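PDB 6KVR: fatty acid amide hydrolase from Candida albicans, which probably hydrolyses monocarboxylic acid amides, fatty acid amides likely among them, to the carboxylate and ammonium. Local coordinates for residues E123-E128 with Y198-Q203; I153-K158 with I248-D253; E159-K164 with V185-L190; A239-G244 with M299-D304. All coordinates share one frame; numbering follows the deposited sequence.

Interaction 1: E123-E128 with Y198-Q203; sequences ELFIDE and YVRTSQ
E123 and R200 form an antiparallel hydrogen-bonded pair where strand 123-124, an outermost strand of the central mixed sheet of this amidase fold, lies along strand 199-201. The backbone evidence is a short ladder: E123 N to R200 O at 3.2 Å, R200 N back to E123 O at 3.1 Å, and F125 N to Y198 O at 2.8 Å. L124 and V199 make the non-hydrogen-bonded pair between them, and F125 is already the N-cap position of helix 126-143.

Charge follows the ladder on one face. The side chains of E123 and R200 run alongside each other, and R200 NH1 reaches E123 OE2 at 3.0 Å in a salt bridge. It is a bent bond, 135° at the hydrogen, and it meets the carboxylate from above its plane; the two flat groups stand 79° apart rather than coplanar.

The F125 ring packs on the backbone of the other strand. Its CG sits between the backbone N and the carbonyl carbon (chi1 34°), which folds the ring back over that strand, with Y198 O 3.5 Å above the ring centre. R200 CG lies at the ring edge, in its plane, while K166 makes a cation-pi contact.

The L124 and V199 face is apolar: L124 CD2 packs on V199 CB at 4.0 Å. Nearby, I126 CD1 approaches the edge of the Y198 ring at CD2, 3.8 Å away.

R200 NH1 also donates to I167 O, and NH2 to E159 O and T168 OG1. With these acceptors around it, the guanidinium is probably fixed in orientation, its charge shared between E123 and several neutral oxygens.

Interaction 2: I153-K158 with I248-D253; sequences IPISLK and IGVGSD
V250 CG2 is the main bump here, lodged on one face of the parallel pair of strands 155-158 and 248-253, 3.8 Å from I155 CG2 and 4.1 Å from L157 CD2. The rotation of V250 explains the fit: CG1 is anti to its backbone N (chi1 -170°), which turns CG2 toward the two neighbours. I248 lies beside I155 on the same face.

The reverse face holds a hollow. G249 carries no side chain, and S156 OG settles over its CA at 3.4 Å, while E237 and S246 bond that hydroxyl.

K158 stretches out fully extended past G251, whose bare CA flanks it. Its NZ reaches S252 OG at 2.9 Å, but its strongest partner is S233, consistent with the Ser-Ser-Lys triad of amidase signature enzymes, with S257 the predicted nucleophile.

The strands cross at only -15° and are zipped by S156 N to I248 O (3.0 Å), V250 N to S156 O (3.1 Å) and K158 N to V250 O (3.2 Å).

Around the pair, T201 of strand 199-201 bonds L157 on one side and M299 of strand 295-300 bonds G249 on the other. Helix 185-192 covers the V250 face through T186, T187 and L190, and helix 235-243 supplies E237 to the S156 face.

Interaction 3: E159-K164 with V185-L190; sequences EQMNYK and VTTSIL
T187 turns its side chain toward the loop 159-164 and meets M161, N162 and Y163 there. The two segments belong to a beta-alpha-beta crossover: strand 155-158 runs into this loop, the chain continues into helix 185-192, and strand 199-201 then lies parallel beside the first strand. The contact is light, burying 159 Å² in all, and its direct approaches are all loose.

The orientation of T187 sorts its two branches. OG1 is anti to the carbonyl carbon and beside the backbone N (chi1 -66°), facing M161 and N162, whereas CG2, anti to the backbone N, is the branch that approaches Y163. CG2 comes obliquely to the tyrosine ring, 4.5 Å from CD2. That ring also meets F125 and H183 edge-to-face.

M161, a selenomethionine, points its side chain at the helix and is extended as far as the selenium. SE lies 4.3 Å from T187 OG1 and 4.5 Å from T186 CG2, so it rests against two consecutive threonines. Beyond SE the chain bends (chi3 -72°), and the methyl packs near strand 248-253; the M161 and K158 side chains are about 4 Å apart at their nearest atoms, K158 being a predicted active-site residue. The T186 hydroxyl is engaged away from the loop, by Y313 and S278.

Polar coupling is indirect. N162 O and T187 OG1 stand 4.1 Å apart, too far for a direct bond, and one water spans them, at 3.0 Å from N162 O and 2.7 Å from T187 OG1.

Interaction 4: A239-G244 with M299-D304; sequences AIVGYG and MARSID
V241 and R301 each reach the other segment through a particular torsion. V241 places CG1 anti to its backbone N (chi1 174°), driving that methyl against the backbone of strand 295-300, 3.6 Å from A300 CA, while CG2 takes the place beside the N and faces the M299 end, 4.5 Å from M299 CB. R301 sets out with CG anti to its carbonyl carbon (chi1 -70°) and then bends at chi3 (-69°), which lays its outer half along the last turn of helix 235-243.

The arginine passes the helix end in two steps. Its CD lies 3.4 Å from V241 O, a carbonyl already used by G244 N at 2.8 Å. The guanidinium then puts one face on G244, whose CA sits 3.5 Å above the plane and offset toward the rim. G244 has positive phi and closes the helix in a Schellman motif; having no side chain, it lets the flat group come close. NE to G244 CA is 3.7 Å.

The charge of R301 is met outside the two segments: NH1 forms a salt bridge with D83. R110, which approaches the same NH1, also donates to Y243 O.

This is one layer boundary of the alpha/beta/alpha core. Strand 295-300 lies between strands 248-253 and 268-271, and A300 bonds backbone to backbone with H268. A300 turns its CB away from V241, against helix 303-317, which S302 N-caps. On its far side, helix 235-243 packs against helix 100-118 through A239, I240 and Y243.

All four contacts are buried, but at different depths: the centres of interactions 2 and 4 lie about 10 and 11 Å from the chain centre, those of interactions 1 and 3 about 17 Å. Interactions 1 and 2 join strands of one sheet, in which 199-201 and 155-158 are neighbours; interaction 4 sets a helix on that sheet at strand 295-300, the neighbour of 248-253. Interaction 3 places a loop and a helix over the V250 face of interaction 2, and its E159 and M161 also adjoin R200 of interaction 1. Backbone ladders dominate the strand pairs, with a salt bridge only toward the sheet edge. Interaction 3 combines loose van der Waals approaches with one bridging water, interaction 4 relies on van der Waals fit.

Interaction 1: E123-E128 with Y198-Q203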
loop_
_atom_site.group_PDB
_atom_site.type_symbol
_atom_site.label_atom_id
_atom_site.label_comp_id
_atom_site.label_asym_id
_atom_site.label_seq_id
_atom_site.Cartn_x
_atom_site.Cartn_y
_atom_site.Cartn_z
ATOM N N GLU A 123 -10.326 -31.497 -0.905
ATOM C CA GLU A 123 -11.633 -31.647 -0.291
ATOM C C GLU A 123 -12.669 -31.601 -1.400
ATOM O O GLU A 123 -12.580 -30.776 -2.313
ATOM C CB GLU A 123 -11.918 -30.551 0.750
ATOM C CG GLU A 123 -11.409 -30.860 2.165
ATOM C CD GLU A 123 -12.092 -30.018 3.260
ATOM O OE1 GLU A 123 -11.960 -30.362 4.465
ATOM O OE2 GLU A 123 -12.752 -29.010 2.912
ATOM N N LEU A 124 -13.638 -32.502 -1.325
ATOM C CA LEU A 124 -14.730 -32.557 -2.281
ATOM C C LEU A 124 -16.031 -32.526 -1.505
ATOM O O LEU A 124 -16.165 -33.221 -0.497
ATOM C CB LEU A 124 -14.658 -33.826 -3.116
ATOM C CG LEU A 124 -13.944 -33.763 -4.455
ATOM C CD1 LEU A 124 -13.887 -35.178 -5.045
ATOM C CD2 LEU A 124 -14.703 -32.825 -5.354
ATOM N N PHE A 125 -16.972 -31.698 -1.944
ATOM C CA PHE A 125 -18.269 -31.670 -1.277
ATOM C C PHE A 125 -19.334 -31.412 -2.345
ATOM O O PHE A 125 -20.007 -30.372 -2.366
ATOM C CB PHE A 125 -18.341 -30.659 -0.126
ATOM C CG PHE A 125 -17.545 -29.390 -0.324
ATOM C CD1 PHE A 125 -16.175 -29.353 -0.073
ATOM C CD2 PHE A 125 -18.184 -28.213 -0.686
ATOM C CE1 PHE A 125 -15.441 -28.150 -0.216
ATOM C CE2 PHE A 125 -17.475 -27.015 -0.833
ATOM C CZ PHE A 125 -16.096 -26.985 -0.601
ATOM N N ILE A 126 -19.495 -32.413 -3.228
ATOM C CA ILE A 126 -20.406 -32.285 -4.365
ATOM C C ILE A 126 -21.842 -32.148 -3.879
ATOM O O ILE A 126 -22.634 -31.388 -4.448
ATOM C CB ILE A 126 -20.239 -33.489 -5.318
ATOM C CG1 ILE A 126 -18.797 -33.588 -5.831
ATOM C CG2 ILE A 126 -21.210 -33.404 -6.490
ATOM C CD1 ILE A 126 -18.274 -32.310 -6.449
ATOM N N ASP A 127 -22.198 -32.881 -2.816
ATOM C CA ASP A 127 -23.556 -32.828 -2.278
ATOM C C ASP A 127 -23.909 -31.425 -1.781
ATOM O O ASP A 127 -24.987 -30.897 -2.094
ATOM C CB ASP A 127 -23.708 -33.862 -1.160
ATOM C CG ASP A 127 -22.629 -33.726 -0.085
ATOM O OD1 ASP A 127 -22.745 -34.388 0.982
ATOM O OD2 ASP A 127 -21.660 -32.963 -0.305
ATOM N N GLU A 128 -23.009 -30.797 -1.008
ATOM C CA GLU A 128 -23.263 -29.425 -0.584
ATOM C C GLU A 128 -23.334 -28.497 -1.780
ATOM O O GLU A 128 -24.148 -27.570 -1.807
ATOM C CB GLU A 128 -22.181 -28.951 0.377
ATOM C CG GLU A 128 -22.041 -29.769 1.645
ATOM C CD GLU A 128 -20.858 -29.303 2.473
ATOM O OE1 GLU A 128 -20.621 -28.078 2.515
ATOM O OE2 GLU A 128 -20.159 -30.151 3.063
ATOM N N TYR A 198 -17.763 -26.328 -4.289
ATOM C CA TYR A 198 -17.840 -27.784 -4.240
ATOM C C TYR A 198 -16.482 -28.469 -4.115
ATOM O O TYR A 198 -16.432 -29.632 -3.711
ATOM C CB TYR A 198 -18.564 -28.319 -5.491
ATOM C CG TYR A 198 -17.929 -27.909 -6.805
ATOM C CD1 TYR A 198 -17.937 -26.582 -7.223
ATOM C CD2 TYR A 198 -17.301 -28.843 -7.613
ATOM C CE1 TYR A 198 -17.347 -26.206 -8.416
ATOM C CE2 TYR A 198 -16.708 -28.473 -8.807
ATOM C CZ TYR A 198 -16.746 -27.160 -9.208
ATOM O OH TYR A 198 -16.169 -26.789 -10.398
ATOM N N VAL A 199 -15.383 -27.790 -4.464
ATOM C CA VAL A 199 -14.048 -28.394 -4.429
ATOM C C VAL A 199 -13.018 -27.377 -3.931
ATOM O O VAL A 199 -13.063 -26.193 -4.291
ATOM C CB VAL A 199 -13.634 -28.946 -5.812
ATOM C CG1 VAL A 199 -13.641 -27.849 -6.860
ATOM C CG2 VAL A 199 -12.265 -29.587 -5.753
ATOM N N ARG A 200 -12.090 -27.845 -3.096
ATOM C CA ARG A 200 -10.963 -27.051 -2.627
ATOM C C ARG A 200 -9.698 -27.788 -3.028
ATOM O O ARG A 200 -9.575 -28.995 -2.779
ATOM C CB ARG A 200 -11.011 -26.824 -1.103
ATOM C CG ARG A 200 -12.239 -26.014 -0.663
ATOM C CD ARG A 200 -12.468 -26.074 0.838
ATOM N NE ARG A 200 -11.492 -25.255 1.540
ATOM C CZ ARG A 200 -11.216 -25.370 2.832
ATOM N NH1 ARG A 200 -11.838 -26.253 3.590
ATOM N NH2 ARG A 200 -10.316 -24.553 3.381
ATOM N N THR A 201 -8.771 -27.066 -3.650
ATOM C CA THR A 201 -7.697 -27.655 -4.437
ATOM C C THR A 201 -6.375 -27.665 -3.686
ATOM O O THR A 201 -6.161 -26.913 -2.729
ATOM C CB THR A 201 -7.531 -26.899 -5.752
ATOM O OG1 THR A 201 -7.486 -25.489 -5.486
ATOM C CG2 THR A 201 -8.705 -27.200 -6.680
ATOM N N SER A 202 -5.463 -28.493 -4.187
ATOM C CA SER A 202 -4.219 -28.817 -3.508
ATOM C C SER A 202 -3.188 -27.705 -3.640
ATOM O O SER A 202 -3.279 -26.819 -4.499
ATOM C CB SER A 202 -3.629 -30.125 -4.038
ATOM O OG SER A 202 -3.333 -29.990 -5.423
ATOM N N GLN A 203 -2.191 -27.790 -2.765
ATOM C CA GLN A 203 -1.123 -26.817 -2.613
ATOM C C GLN A 203 0.041 -27.527 -1.936
ATOM O O GLN A 203 -0.170 -28.504 -1.216
ATOM C CB GLN A 203 -1.591 -25.624 -1.771
ATOM C CG GLN A 203 -1.935 -26.050 -0.359
ATOM C CD GLN A 203 -3.121 -25.326 0.221
ATOM O OE1 GLN A 203 -3.634 -24.363 -0.361
ATOM N NE2 GLN A 203 -3.580 -25.798 1.372
#

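Interaction 2: I153-K158 with I248-D253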
loop_
_atom_site.group_PDB
_atom_site.type_symbol
_atom_site.label_atom_id
_atom_site.label_comp_id
_atom_site.label_asym_id
_atom_site.label_seq_id
_atom_site.Cartn_x
_atom_site.Cartn_y
_atom_site.Cartn_z
ATOM N N ILE A 153 -22.416 -19.975 -11.000
ATOM C CA ILE A 153 -21.140 -20.223 -11.655
ATOM C C ILE A 153 -20.277 -21.087 -10.698
ATOM O O ILE A 153 -19.937 -20.590 -9.616
ATOM C CB ILE A 153 -20.433 -18.918 -12.030
ATOM C CG1 ILE A 153 -21.226 -18.206 -13.124
ATOM C CG2 ILE A 153 -19.043 -19.179 -12.568
ATOM C CD1 ILE A 153 -21.561 -19.113 -14.324
ATOM N N PRO A 154 -19.953 -22.315 -11.059
ATOM C CA PRO A 154 -19.124 -23.165 -10.169
ATOM C C PRO A 154 -17.661 -22.749 -10.183
ATOM O O PRO A 154 -16.996 -22.758 -11.227
ATOM C CB PRO A 154 -19.312 -24.577 -10.747
ATOM C CG PRO A 154 -20.468 -24.485 -11.689
ATOM C CD PRO A 154 -20.455 -23.070 -12.214
ATOM N N ILE A 155 -17.141 -22.423 -9.001
ATOM C CA ILE A 155 -15.822 -21.824 -8.841
ATOM C C ILE A 155 -15.029 -22.692 -7.875
ATOM O O ILE A 155 -15.547 -23.089 -6.827
ATOM C CB ILE A 155 -15.939 -20.366 -8.354
ATOM C CG1 ILE A 155 -16.487 -19.492 -9.490
ATOM C CG2 ILE A 155 -14.603 -19.824 -7.829
ATOM C CD1 ILE A 155 -16.444 -18.007 -9.222
ATOM N N SER A 156 -13.798 -23.034 -8.256
ATOM C CA SER A 156 -12.912 -23.804 -7.396
ATOM C C SER A 156 -12.038 -22.870 -6.558
ATOM O O SER A 156 -11.692 -21.766 -6.981
ATOM C CB SER A 156 -12.033 -24.741 -8.224
ATOM O OG SER A 156 -11.336 -24.015 -9.218
ATOM N N LEU A 157 -11.667 -23.337 -5.371
ATOM C CA LEU A 157 -11.060 -22.506 -4.336
ATOM C C LEU A 157 -9.780 -23.162 -3.831
ATOM O O LEU A 157 -9.770 -24.356 -3.509
ATOM C CB LEU A 157 -12.029 -22.302 -3.175
ATOM C CG LEU A 157 -13.343 -21.583 -3.481
ATOM C CD1 LEU A 157 -14.283 -21.769 -2.335
ATOM C CD2 LEU A 157 -13.114 -20.097 -3.772
ATOM N N LYS A 158 -8.697 -22.388 -3.787
ATOM C CA LYS A 158 -7.469 -22.877 -3.171
ATOM C C LYS A 158 -7.739 -23.176 -1.700
ATOM O O LYS A 158 -8.438 -22.415 -1.025
ATOM C CB LYS A 158 -6.357 -21.838 -3.336
ATOM C CG LYS A 158 -4.947 -22.314 -3.032
ATOM C CD LYS A 158 -3.952 -21.169 -3.236
ATOM C CE LYS A 158 -2.544 -21.563 -2.776
ATOM N NZ LYS A 158 -1.474 -20.683 -3.360
ATOM N N ILE A 248 -14.165 -21.038 -13.148
ATOM C CA ILE A 248 -13.129 -20.109 -12.716
ATOM C C ILE A 248 -12.474 -20.700 -11.479
ATOM O O ILE A 248 -13.123 -21.383 -10.681
ATOM C CB ILE A 248 -13.673 -18.694 -12.402
ATOM C CG1 ILE A 248 -14.542 -18.170 -13.537
ATOM C CG2 ILE A 248 -12.529 -17.712 -12.140
ATOM C CD1 ILE A 248 -15.165 -16.801 -13.267
ATOM N N GLY A 249 -11.172 -20.456 -11.337
ATOM C CA GLY A 249 -10.468 -20.811 -10.119
ATOM C C GLY A 249 -9.895 -19.592 -9.419
ATOM O O GLY A 249 -9.642 -18.562 -10.048
ATOM N N VAL A 250 -9.688 -19.694 -8.114
ATOM C CA VAL A 250 -9.133 -18.611 -7.307
ATOM C C VAL A 250 -7.858 -19.121 -6.654
ATOM O O VAL A 250 -7.882 -20.136 -5.948
ATOM C CB VAL A 250 -10.125 -18.119 -6.243
ATOM C CG1 VAL A 250 -9.598 -16.818 -5.568
ATOM C CG2 VAL A 250 -11.474 -17.878 -6.871
ATOM N N GLY A 251 -6.751 -18.427 -6.894
ATOM C CA GLY A 251 -5.491 -18.752 -6.253
ATOM C C GLY A 251 -4.844 -17.547 -5.585
ATOM O O GLY A 251 -5.462 -16.492 -5.445
ATOM N N SER A 252 -3.594 -17.702 -5.176
ATOM C CA SER A 252 -2.816 -16.628 -4.590
ATOM C C SER A 252 -1.420 -16.689 -5.194
ATOM O O SER A 252 -1.012 -17.713 -5.751
ATOM C CB SER A 252 -2.756 -16.748 -3.065
ATOM O OG SER A 252 -2.055 -17.932 -2.704
ATOM N N ASP A 253 -0.686 -15.581 -5.092
ATOM C CA ASP A 253 0.548 -15.434 -5.868
ATOM C C ASP A 253 1.498 -14.540 -5.074
ATOM O O ASP A 253 1.294 -13.331 -4.941
ATOM C CB ASP A 253 0.275 -14.888 -7.266
ATOM C CG ASP A 253 1.496 -14.989 -8.216
ATOM O OD1 ASP A 253 2.598 -14.505 -7.857
ATOM O OD2 ASP A 253 1.338 -15.520 -9.355
#

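Interaction 3: E159-K164 with V185-L190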
loop_
_atom_site.group_PDB
_atom_site.type_symbol
_atom_site.label_atom_id
_atom_site.label_comp_id
_atom_site.label_asym_id
_atom_site.label_seq_id
_atom_site.Cartn_x
_atom_site.Cartn_y
_atom_site.Cartn_z
ATOM N N GLU A 159 -7.204 -24.303 -1.217
ATOM C CA GLU A 159 -7.549 -24.789 0.121
ATOM C C GLU A 159 -7.206 -23.780 1.221
ATOM O O GLU A 159 -7.965 -23.631 2.186
ATOM C CB GLU A 159 -6.847 -26.126 0.401
ATOM C CG GLU A 159 -7.325 -26.842 1.684
ATOM C CD GLU A 159 -6.697 -26.291 2.990
ATOM O OE1 GLU A 159 -5.698 -25.529 2.923
ATOM O OE2 GLU A 159 -7.216 -26.612 4.087
ATOM N N GLN A 160 -6.059 -23.105 1.122
ATOM C CA GLN A 160 -5.587 -22.282 2.238
ATOM C C GLN A 160 -6.546 -21.146 2.612
ATOM O O GLN A 160 -6.403 -20.574 3.699
ATOM C CB GLN A 160 -4.189 -21.725 1.922
ATOM C CG GLN A 160 -4.141 -20.781 0.712
ATOM C CD GLN A 160 -4.114 -19.336 1.129
ATOM O OE1 GLN A 160 -3.663 -19.007 2.236
ATOM N NE2 GLN A 160 -4.569 -18.449 0.244
HETATM N N MSE A 161 -7.517 -20.816 1.769
HETATM C CA MSE A 161 -8.488 -19.781 2.127
HETATM C C MSE A 161 -9.520 -20.310 3.109
HETATM O O MSE A 161 -10.075 -21.390 2.903
HETATM C CB MSE A 161 -9.201 -19.237 0.885
HETATM C CG MSE A 161 -8.283 -18.570 -0.108
HETATM SE SE MSE A 161 -9.235 -17.924 -1.707
HETATM C CE MSE A 161 -9.587 -19.656 -2.477
ATOM N N ASN A 162 -9.781 -19.539 4.162
ATOM C CA ASN A 162 -10.807 -19.903 5.136
ATOM C C ASN A 162 -12.099 -20.286 4.432
ATOM O O ASN A 162 -12.633 -19.517 3.627
ATOM C CB ASN A 162 -11.101 -18.736 6.098
ATOM C CG ASN A 162 -10.080 -18.608 7.206
ATOM O OD1 ASN A 162 -9.220 -19.473 7.371
ATOM N ND2 ASN A 162 -10.180 -17.530 7.987
ATOM N N TYR A 163 -12.600 -21.469 4.746
ATOM C CA TYR A 163 -13.933 -21.886 4.343
ATOM C C TYR A 163 -14.712 -22.180 5.615
ATOM O O TYR A 163 -14.249 -22.955 6.463
ATOM C CB TYR A 163 -13.896 -23.127 3.432
ATOM C CG TYR A 163 -15.194 -23.363 2.680
ATOM C CD1 TYR A 163 -16.294 -23.915 3.319
ATOM C CD2 TYR A 163 -15.318 -23.021 1.331
ATOM C CE1 TYR A 163 -17.475 -24.135 2.639
ATOM C CE2 TYR A 163 -16.503 -23.228 0.642
ATOM C CZ TYR A 163 -17.575 -23.794 1.305
ATOM O OH TYR A 163 -18.760 -24.002 0.647
ATOM N N LYS A 164 -15.893 -21.574 5.733
ATOM C CA LYS A 164 -16.679 -21.661 6.958
ATOM C C LYS A 164 -16.954 -23.110 7.340
ATOM O O LYS A 164 -17.443 -23.902 6.530
ATOM C CB LYS A 164 -17.990 -20.905 6.779
ATOM C CG LYS A 164 -19.087 -21.337 7.715
ATOM C CD LYS A 164 -20.304 -20.443 7.563
ATOM C CE LYS A 164 -21.387 -20.847 8.559
ATOM N NZ LYS A 164 -22.337 -19.735 8.844
ATOM N N VAL A 185 -12.463 -13.272 3.290
ATOM C CA VAL A 185 -13.136 -12.155 2.628
ATOM C C VAL A 185 -13.459 -12.504 1.177
ATOM O O VAL A 185 -14.578 -12.285 0.703
ATOM C CB VAL A 185 -12.299 -10.869 2.721
ATOM C CG1 VAL A 185 -12.949 -9.781 1.910
ATOM C CG2 VAL A 185 -12.171 -10.420 4.181
ATOM N N THR A 186 -12.487 -13.053 0.451
ATOM C CA THR A 186 -12.708 -13.282 -0.970
ATOM C C THR A 186 -13.793 -14.338 -1.197
ATOM O O THR A 186 -14.672 -14.164 -2.049
ATOM C CB THR A 186 -11.386 -13.659 -1.645
ATOM O OG1 THR A 186 -10.637 -12.465 -1.871
ATOM C CG2 THR A 186 -11.626 -14.354 -3.005
ATOM N N THR A 187 -13.779 -15.418 -0.420
ATOM C CA THR A 187 -14.796 -16.443 -0.611
ATOM C C THR A 187 -16.192 -15.918 -0.279
ATOM O O THR A 187 -17.160 -16.228 -0.989
ATOM C CB THR A 187 -14.461 -17.677 0.225
ATOM O OG1 THR A 187 -13.260 -18.265 -0.277
ATOM C CG2 THR A 187 -15.583 -18.696 0.154
ATOM N N SER A 188 -16.335 -15.127 0.787
ATOM C CA SER A 188 -17.686 -14.683 1.098
ATOM C C SER A 188 -18.161 -13.632 0.115
ATOM O O SER A 188 -19.364 -13.522 -0.117
ATOM C CB SER A 188 -17.803 -14.186 2.544
ATOM O OG SER A 188 -17.132 -12.986 2.751
ATOM N N ILE A 189 -17.255 -12.906 -0.528
ATOM C CA ILE A 189 -17.704 -12.051 -1.618
ATOM C C ILE A 189 -18.199 -12.893 -2.791
ATOM O O ILE A 189 -19.215 -12.567 -3.415
ATOM C CB ILE A 189 -16.583 -11.088 -2.039
ATOM C CG1 ILE A 189 -16.422 -9.970 -1.004
ATOM C CG2 ILE A 189 -16.856 -10.507 -3.448
ATOM C CD1 ILE A 189 -15.228 -9.088 -1.288
ATOM N N LEU A 190 -17.505 -13.994 -3.105
ATOM C CA LEU A 190 -17.904 -14.796 -4.261
ATOM C C LEU A 190 -19.283 -15.407 -4.056
ATOM O O LEU A 190 -20.111 -15.407 -4.976
ATOM C CB LEU A 190 -16.863 -15.880 -4.549
ATOM C CG LEU A 190 -15.544 -15.337 -5.112
ATOM C CD1 LEU A 190 -14.564 -16.469 -5.376
ATOM C CD2 LEU A 190 -15.800 -14.524 -6.390
HETATM O O HOH W 1 -12.639 -20.661 0.881
#

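Interaction 4: A239-G244 with M299-D304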
loop_
_atom_site.group_PDB
_atom_site.type_symbol
_atom_site.label_atom_id
_atom_site.label_comp_id
_atom_site.label_asym_id
_atom_site.label_seq_id
_atom_site.Cartn_x
_atom_site.Cartn_y
_atom_site.Cartn_z
ATOM N N ALA A 239 -4.516 -27.441 -12.431
ATOM C CA ALA A 239 -4.967 -28.711 -12.982
ATOM C C ALA A 239 -6.456 -28.666 -13.310
ATOM O O ALA A 239 -6.866 -29.024 -14.419
ATOM C CB ALA A 239 -4.658 -29.852 -12.009
ATOM N N ILE A 240 -7.285 -28.211 -12.364
ATOM C CA ILE A 240 -8.731 -28.334 -12.551
ATOM C C ILE A 240 -9.232 -27.323 -13.579
ATOM O O ILE A 240 -10.138 -27.619 -14.361
ATOM C CB ILE A 240 -9.476 -28.209 -11.207
ATOM C CG1 ILE A 240 -10.951 -28.552 -11.389
ATOM C CG2 ILE A 240 -9.394 -26.785 -10.646
ATOM C CD1 ILE A 240 -11.709 -28.667 -10.074
ATOM N N VAL A 241 -8.666 -26.118 -13.599
ATOM C CA VAL A 241 -9.070 -25.151 -14.612
ATOM C C VAL A 241 -8.594 -25.606 -15.989
ATOM O O VAL A 241 -9.375 -25.645 -16.944
ATOM C CB VAL A 241 -8.560 -23.740 -14.245
ATOM C CG1 VAL A 241 -8.846 -22.733 -15.358
ATOM C CG2 VAL A 241 -9.199 -23.269 -12.935
ATOM N N GLY A 242 -7.319 -26.009 -16.101
ATOM C CA GLY A 242 -6.809 -26.511 -17.374
ATOM C C GLY A 242 -7.594 -27.691 -17.926
ATOM O O GLY A 242 -7.729 -27.841 -19.140
ATOM N N TYR A 243 -8.120 -28.540 -17.047
ATOM C CA TYR A 243 -8.983 -29.647 -17.425
ATOM C C TYR A 243 -10.424 -29.220 -17.688
ATOM O O TYR A 243 -11.180 -30.001 -18.272
ATOM C CB TYR A 243 -8.973 -30.701 -16.317
ATOM C CG TYR A 243 -9.530 -32.065 -16.694
ATOM C CD1 TYR A 243 -8.719 -33.028 -17.285
ATOM C CD2 TYR A 243 -10.849 -32.406 -16.419
ATOM C CE1 TYR A 243 -9.214 -34.288 -17.617
ATOM C CE2 TYR A 243 -11.353 -33.678 -16.746
ATOM C CZ TYR A 243 -10.533 -34.604 -17.339
ATOM O OH TYR A 243 -11.027 -35.849 -17.664
ATOM N N GLY A 244 -10.830 -28.027 -17.259
ATOM C CA GLY A 244 -12.219 -27.623 -17.361
ATOM C C GLY A 244 -13.108 -28.102 -16.234
ATOM O O GLY A 244 -14.336 -28.000 -16.345
HETATM N N MSE A 299 -8.182 -17.558 -12.112
HETATM C CA MSE A 299 -7.703 -18.353 -13.249
HETATM C C MSE A 299 -8.895 -18.897 -14.034
HETATM O O MSE A 299 -9.923 -19.234 -13.433
HETATM C CB MSE A 299 -6.785 -19.485 -12.771
HETATM C CG MSE A 299 -5.625 -18.955 -11.899
HETATM SE SE MSE A 299 -4.800 -20.349 -10.785
HETATM C CE MSE A 299 -4.434 -21.476 -12.361
ATOM N N ALA A 300 -8.768 -18.991 -15.362
ATOM C CA ALA A 300 -9.889 -19.415 -16.197
ATOM C C ALA A 300 -9.383 -19.850 -17.569
ATOM O O ALA A 300 -8.196 -19.742 -17.891
ATOM C CB ALA A 300 -10.925 -18.298 -16.332
ATOM N N ARG A 301 -10.311 -20.343 -18.387
ATOM C CA ARG A 301 -9.993 -20.724 -19.751
ATOM C C ARG A 301 -10.370 -19.655 -20.767
ATOM O O ARG A 301 -10.357 -19.938 -21.968
ATOM C CB ARG A 301 -10.652 -22.057 -20.095
ATOM C CG ARG A 301 -10.002 -23.221 -19.346
ATOM C CD ARG A 301 -10.413 -24.545 -19.936
ATOM N NE ARG A 301 -11.817 -24.788 -19.654
ATOM C CZ ARG A 301 -12.600 -25.564 -20.392
ATOM N NH1 ARG A 301 -12.125 -26.230 -21.438
ATOM N NH2 ARG A 301 -13.887 -25.669 -20.073
ATOM N N SER A 302 -10.684 -18.434 -20.323
ATOM C CA SER A 302 -10.808 -17.314 -21.246
ATOM C C SER A 302 -10.502 -16.004 -20.525
ATOM O O SER A 302 -10.709 -15.874 -19.316
ATOM C CB SER A 302 -12.200 -17.244 -21.886
ATOM O OG SER A 302 -13.173 -16.830 -20.956
ATOM N N ILE A 303 -10.013 -15.030 -21.288
ATOM C CA ILE A 303 -9.706 -13.731 -20.702
ATOM C C ILE A 303 -10.980 -12.997 -20.292
ATOM O O ILE A 303 -10.981 -12.286 -19.279
ATOM C CB ILE A 303 -8.847 -12.909 -21.675
ATOM C CG1 ILE A 303 -7.685 -13.774 -22.156
ATOM C CG2 ILE A 303 -8.375 -11.605 -21.026
ATOM C CD1 ILE A 303 -6.549 -13.894 -21.168
ATOM N N ASP A 304 -12.076 -13.153 -21.050
ATOM C CA ASP A 304 -13.371 -12.611 -20.633
ATOM C C ASP A 304 -13.698 -13.003 -19.200
ATOM O O ASP A 304 -14.211 -12.191 -18.419
ATOM C CB ASP A 304 -14.510 -13.128 -21.524
ATOM C CG ASP A 304 -14.291 -12.876 -22.995
ATOM O OD1 ASP A 304 -13.488 -11.988 -23.353
ATOM O OD2 ASP A 304 -14.943 -13.588 -23.795
#